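Local coordinates for uncharacterized protein conserved in bacteria (PDB 4FZQ) that is the G5 domain of a Streptococcus suis surface antigen that probably helps the bacterium attach to host cells, at residues A24-P27 and S31-L34; Y46-V49 and K54-A57. The protein carries 1 engineered substitution. All coordinates share one frame; numbering follows the deposited sequence.

Interaction 1. Residues A24-P27 and S31-L34; sequences ASLP and SYLL
L26 meets Y32 in an apolar contact that makes up most of the interface. The branched end of L26 closes on Y32 CE1. Its CG lies at the ring edge, in the ring plane, with L26 CG 3.9 Å from Y32 CE1. The two methyls straddle that plane. L26 CD1 is 3.4 Å from Y32 CE1 on one side, and L26 CD2 is also 3.4 Å from Y32 CE1 on the other. Y32 CD1 is the next ring atom, 3.8 Å from L26 CD1 and equally far from L26 CD2. The L26 side chain sets off toward the strand, with CG beside its backbone N and anti to the carbonyl carbon (chi1 -55°).

The two segments frame a connection at one end of the elongated G5 domain. Residues 24-27 lie in the loop after strand 18-22, and residues 31-33 are in strand 31-35. Strand 71-75 runs between these two strands in a mixed sheet, so the loop passes over from one outer strand to the other.

A lighter touch involves the backbone of the strand. L26 CD1 comes to 4.2 Å from S31 CA, while S31 CB sets off away from the loop.

The polar bonds lie outside the interface. S25 OG is hydrogen-bonded to D23 OD2 within the loop. On the strand, Y32 makes backbone hydrogen bonds with V74, and its side chain also packs on V74.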
loop_
_atom_site.group_PDB
_atom_site.type_symbol
_atom_site.label_atom_id
_atom_site.label_comp_id
_atom_site.label_asym_id
_atom_site.label_seq_id
_atom_site.Cartn_x
_atom_site.Cartn_y
_atom_site.Cartn_z
ATOM N N ALA A 24 19.393 22.526 14.131
ATOM C CA ALA A 24 19.117 23.522 15.160
ATOM C C ALA A 24 18.922 24.934 14.594
ATOM O O ALA A 24 18.325 25.795 15.239
ATOM C CB ALA A 24 20.233 23.516 16.194
ATOM N N SER A 25 19.410 25.158 13.380
ATOM C CA SER A 25 19.294 26.458 12.725
ATOM C C SER A 25 17.852 26.824 12.374
ATOM O O SER A 25 17.449 27.980 12.479
ATOM C CB SER A 25 20.130 26.461 11.449
ATOM O OG SER A 25 21.417 25.922 11.697
ATOM N N LEU A 26 17.079 25.834 11.948
ATOM C CA LEU A 26 15.695 26.069 11.563
ATOM C C LEU A 26 14.795 26.387 12.746
ATOM O O LEU A 26 15.046 25.955 13.869
ATOM C CB LEU A 26 15.126 24.838 10.856
ATOM C CG LEU A 26 15.853 24.266 9.641
ATOM C CD1 LEU A 26 15.193 22.952 9.258
ATOM C CD2 LEU A 26 15.814 25.250 8.488
ATOM N N PRO A 27 13.734 27.165 12.505
ATOM C CA PRO A 27 12.792 27.522 13.566
ATOM C C PRO A 27 12.095 26.262 14.083
ATOM O O PRO A 27 12.562 25.151 13.844
ATOM C CB PRO A 27 11.836 28.471 12.859
ATOM C CG PRO A 27 12.742 29.177 11.905
ATOM C CD PRO A 27 13.556 28.041 11.335
ATOM N N SER A 31 10.775 23.437 8.012
ATOM C CA SER A 31 11.417 22.231 7.512
ATOM C C SER A 31 11.414 22.225 5.994
ATOM O O SER A 31 10.471 22.696 5.368
ATOM C CB SER A 31 10.691 20.989 8.016
ATOM O OG SER A 31 9.447 20.853 7.362
ATOM N N TYR A 32 12.474 21.683 5.411
ATOM C CA TYR A 32 12.612 21.598 3.963
ATOM C C TYR A 32 13.250 20.253 3.625
ATOM O O TYR A 32 13.792 19.583 4.504
ATOM C CB TYR A 32 13.514 22.728 3.459
ATOM C CG TYR A 32 14.890 22.705 4.086
ATOM C CD1 TYR A 32 15.071 23.049 5.422
ATOM C CD2 TYR A 32 15.999 22.281 3.362
ATOM C CE1 TYR A 32 16.328 22.965 6.027
ATOM C CE2 TYR A 32 17.258 22.189 3.956
ATOM C CZ TYR A 32 17.414 22.532 5.291
ATOM O OH TYR A 32 18.648 22.430 5.901
ATOM N N LEU A 33 13.190 19.840 2.365
ATOM C CA LEU A 33 13.820 18.580 2.017
ATOM C C LEU A 33 15.205 18.871 1.481
ATOM O O LEU A 33 15.389 19.782 0.683
ATOM C CB LEU A 33 12.982 17.789 1.002
ATOM C CG LEU A 33 12.612 18.312 -0.384
ATOM C CD1 LEU A 33 13.850 18.540 -1.232
ATOM C CD2 LEU A 33 11.707 17.276 -1.053
ATOM N N LEU A 34 16.185 18.112 1.955
ATOM C CA LEU A 34 17.566 18.289 1.534
ATOM C C LEU A 34 17.756 17.688 0.150
ATOM O O LEU A 34 18.548 18.182 -0.649
ATOM C CB LEU A 34 18.508 17.602 2.514
ATOM C CG LEU A 34 19.648 18.451 3.066
ATOM C CD1 LEU A 34 20.606 17.546 3.826
ATOM C CD2 LEU A 34 20.369 19.169 1.933
#

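Interaction 2. Residues Y46-V49 and K54-A57. Engineered in segment 54-57: M56 (natural residue Val).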
loop_
_atom_site.group_PDB
_atom_site.type_symbol
_atom_site.label_atom_id
_atom_site.label_comp_id
_atom_site.label_asym_id
_atom_site.label_seq_id
_atom_site.Cartn_x
_atom_site.Cartn_y
_atom_site.Cartn_z
ATOM N N TYR A 46 13.106 -13.687 -14.981
ATOM C CA TYR A 46 12.313 -14.904 -15.063
ATOM C C TYR A 46 12.581 -15.630 -16.352
ATOM O O TYR A 46 13.151 -15.068 -17.293
ATOM C CB TYR A 46 10.815 -14.594 -15.033
ATOM C CG TYR A 46 10.305 -14.003 -13.745
ATOM C CD1 TYR A 46 10.285 -12.623 -13.547
ATOM C CD2 TYR A 46 9.841 -14.826 -12.723
ATOM C CE1 TYR A 46 9.807 -12.078 -12.350
ATOM C CE2 TYR A 46 9.368 -14.299 -11.535
ATOM C CZ TYR A 46 9.351 -12.924 -11.353
ATOM O OH TYR A 46 8.871 -12.396 -10.179
ATOM N N GLN A 47 12.164 -16.892 -16.392
ATOM C CA GLN A 47 12.291 -17.674 -17.611
ATOM C C GLN A 47 10.957 -18.345 -17.874
ATOM O O GLN A 47 10.430 -19.058 -17.022
ATOM C CB GLN A 47 13.368 -18.733 -17.516
ATOM C CG GLN A 47 13.684 -19.269 -18.886
ATOM C CD GLN A 47 14.724 -20.350 -18.878
ATOM O OE1 GLN A 47 15.408 -20.561 -19.877
ATOM N NE2 GLN A 47 14.845 -21.056 -17.761
ATOM N N ASP A 48 10.406 -18.101 -19.055
ATOM C CA ASP A 48 9.122 -18.670 -19.419
ATOM C C ASP A 48 9.280 -19.801 -20.412
ATOM O O ASP A 48 10.221 -19.806 -21.208
ATOM C CB ASP A 48 8.238 -17.597 -20.051
ATOM C CG ASP A 48 7.880 -16.483 -19.087
ATOM O OD1 ASP A 48 7.647 -15.353 -19.561
ATOM O OD2 ASP A 48 7.816 -16.734 -17.868
ATOM N N VAL A 49 8.369 -20.766 -20.350
ATOM C CA VAL A 49 8.382 -21.864 -21.304
ATOM C C VAL A 49 7.194 -21.580 -22.207
ATOM O O VAL A 49 6.085 -21.348 -21.726
ATOM C CB VAL A 49 8.149 -23.242 -20.653
ATOM C CG1 VAL A 49 8.326 -24.336 -21.702
ATOM C CG2 VAL A 49 9.093 -23.458 -19.530
ATOM N N LYS A 54 1.948 -19.960 -26.030
ATOM C CA LYS A 54 1.458 -19.680 -24.683
ATOM C C LYS A 54 2.494 -19.946 -23.589
ATOM O O LYS A 54 3.188 -20.964 -23.618
ATOM C CB LYS A 54 0.219 -20.529 -24.396
ATOM C CG LYS A 54 -0.796 -20.547 -25.519
ATOM C CD LYS A 54 -1.242 -19.138 -25.887
ATOM C CE LYS A 54 -2.219 -19.153 -27.055
ATOM N NZ LYS A 54 -2.731 -17.791 -27.376
ATOM N N VAL A 55 2.598 -19.037 -22.625
ATOM C CA VAL A 55 3.527 -19.244 -21.518
ATOM C C VAL A 55 2.919 -20.349 -20.664
ATOM O O VAL A 55 1.907 -20.137 -20.012
ATOM C CB VAL A 55 3.681 -17.985 -20.644
ATOM C CG1 VAL A 55 4.458 -18.329 -19.375
ATOM C CG2 VAL A 55 4.397 -16.894 -21.421
ATOM N N MET A 56 3.528 -21.525 -20.671
ATOM C CA MET A 56 2.993 -22.642 -19.909
ATOM C C MET A 56 3.499 -22.701 -18.483
ATOM O O MET A 56 2.939 -23.414 -17.649
ATOM C CB MET A 56 3.330 -23.962 -20.602
ATOM C CG MET A 56 2.819 -24.075 -22.037
ATOM S SD MET A 56 1.049 -23.681 -22.248
ATOM C CE MET A 56 0.280 -24.743 -20.974
ATOM N N ALA A 57 4.568 -21.961 -18.209
ATOM C CA ALA A 57 5.165 -21.961 -16.884
ATOM C C ALA A 57 6.344 -21.008 -16.831
ATOM O O ALA A 57 6.896 -20.606 -17.860
ATOM C CB ALA A 57 5.625 -23.375 -16.520
#
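V49 pairs with M56 and A57 through two backbone hydrogen bonds, which form the tight part of this contact. V49 N donates to A57 O at 2.9 Å. M56 N donates to V49 O at 2.8 Å, nearly in line with the carbonyl. Each acceptor also meets a CA-H group: D48 CA is 3.3 Å from A57 O, and V55 CA is 3.3 Å from V49 O.

The segments belong to the beta hairpin of strands 41-50 and 55-66. Both bonds use the backbone of V49 but reach two successive residues opposite. M56 has a near-helical backbone, consistent with the first position of a classic beta bulge. The N-to-C directions of segments 46-49 and 55-57 differ by 111°, well short of a straight antiparallel pair.

D48 and V55 add side-chain packing. D48 CG stands beside its backbone N, anti to the carbonyl carbon (chi1 -65°). V55 CG1 is 3.9 Å from both D48 CB and D48 CG, and V55 CG2 is 4.0 Å from D48 OD1.

The other side is looser and more exposed. Of the side chain of M56, an engineered residue, it is CB that comes near V49 O. The bent chain then leads away and touches V51. K54 CB also sets off away from strand 41-50.

D48 is buried, and its OD1 forms salt bridges with R8 NE and K6 NZ of strand 4-13. These two cations probably favour the ionised carboxylate, while the V55 methyls cover part of its aliphatic stem.

From the N terminus, strand 4-13 runs first along what becomes the sheet of interaction 2, and strand 18-22 then enters the second, mixed sheet. Interaction 1 closes the short loop that follows, between residues 24-27 and 31-34. The chain leaves strand 31-35 and returns along strand 41-50. Interaction 2 then closes the hairpin turn to strand 55-66, which heads back to strand 71-75 of the mixed sheet. The contacts are in series and neither nest nor cross. Their centres are 52 Å apart. Interaction 1 ties a loop to an outer strand of the mixed sheet at one end of the long domain; interaction 2 ties the two hairpin strands of the antiparallel sheet at the other.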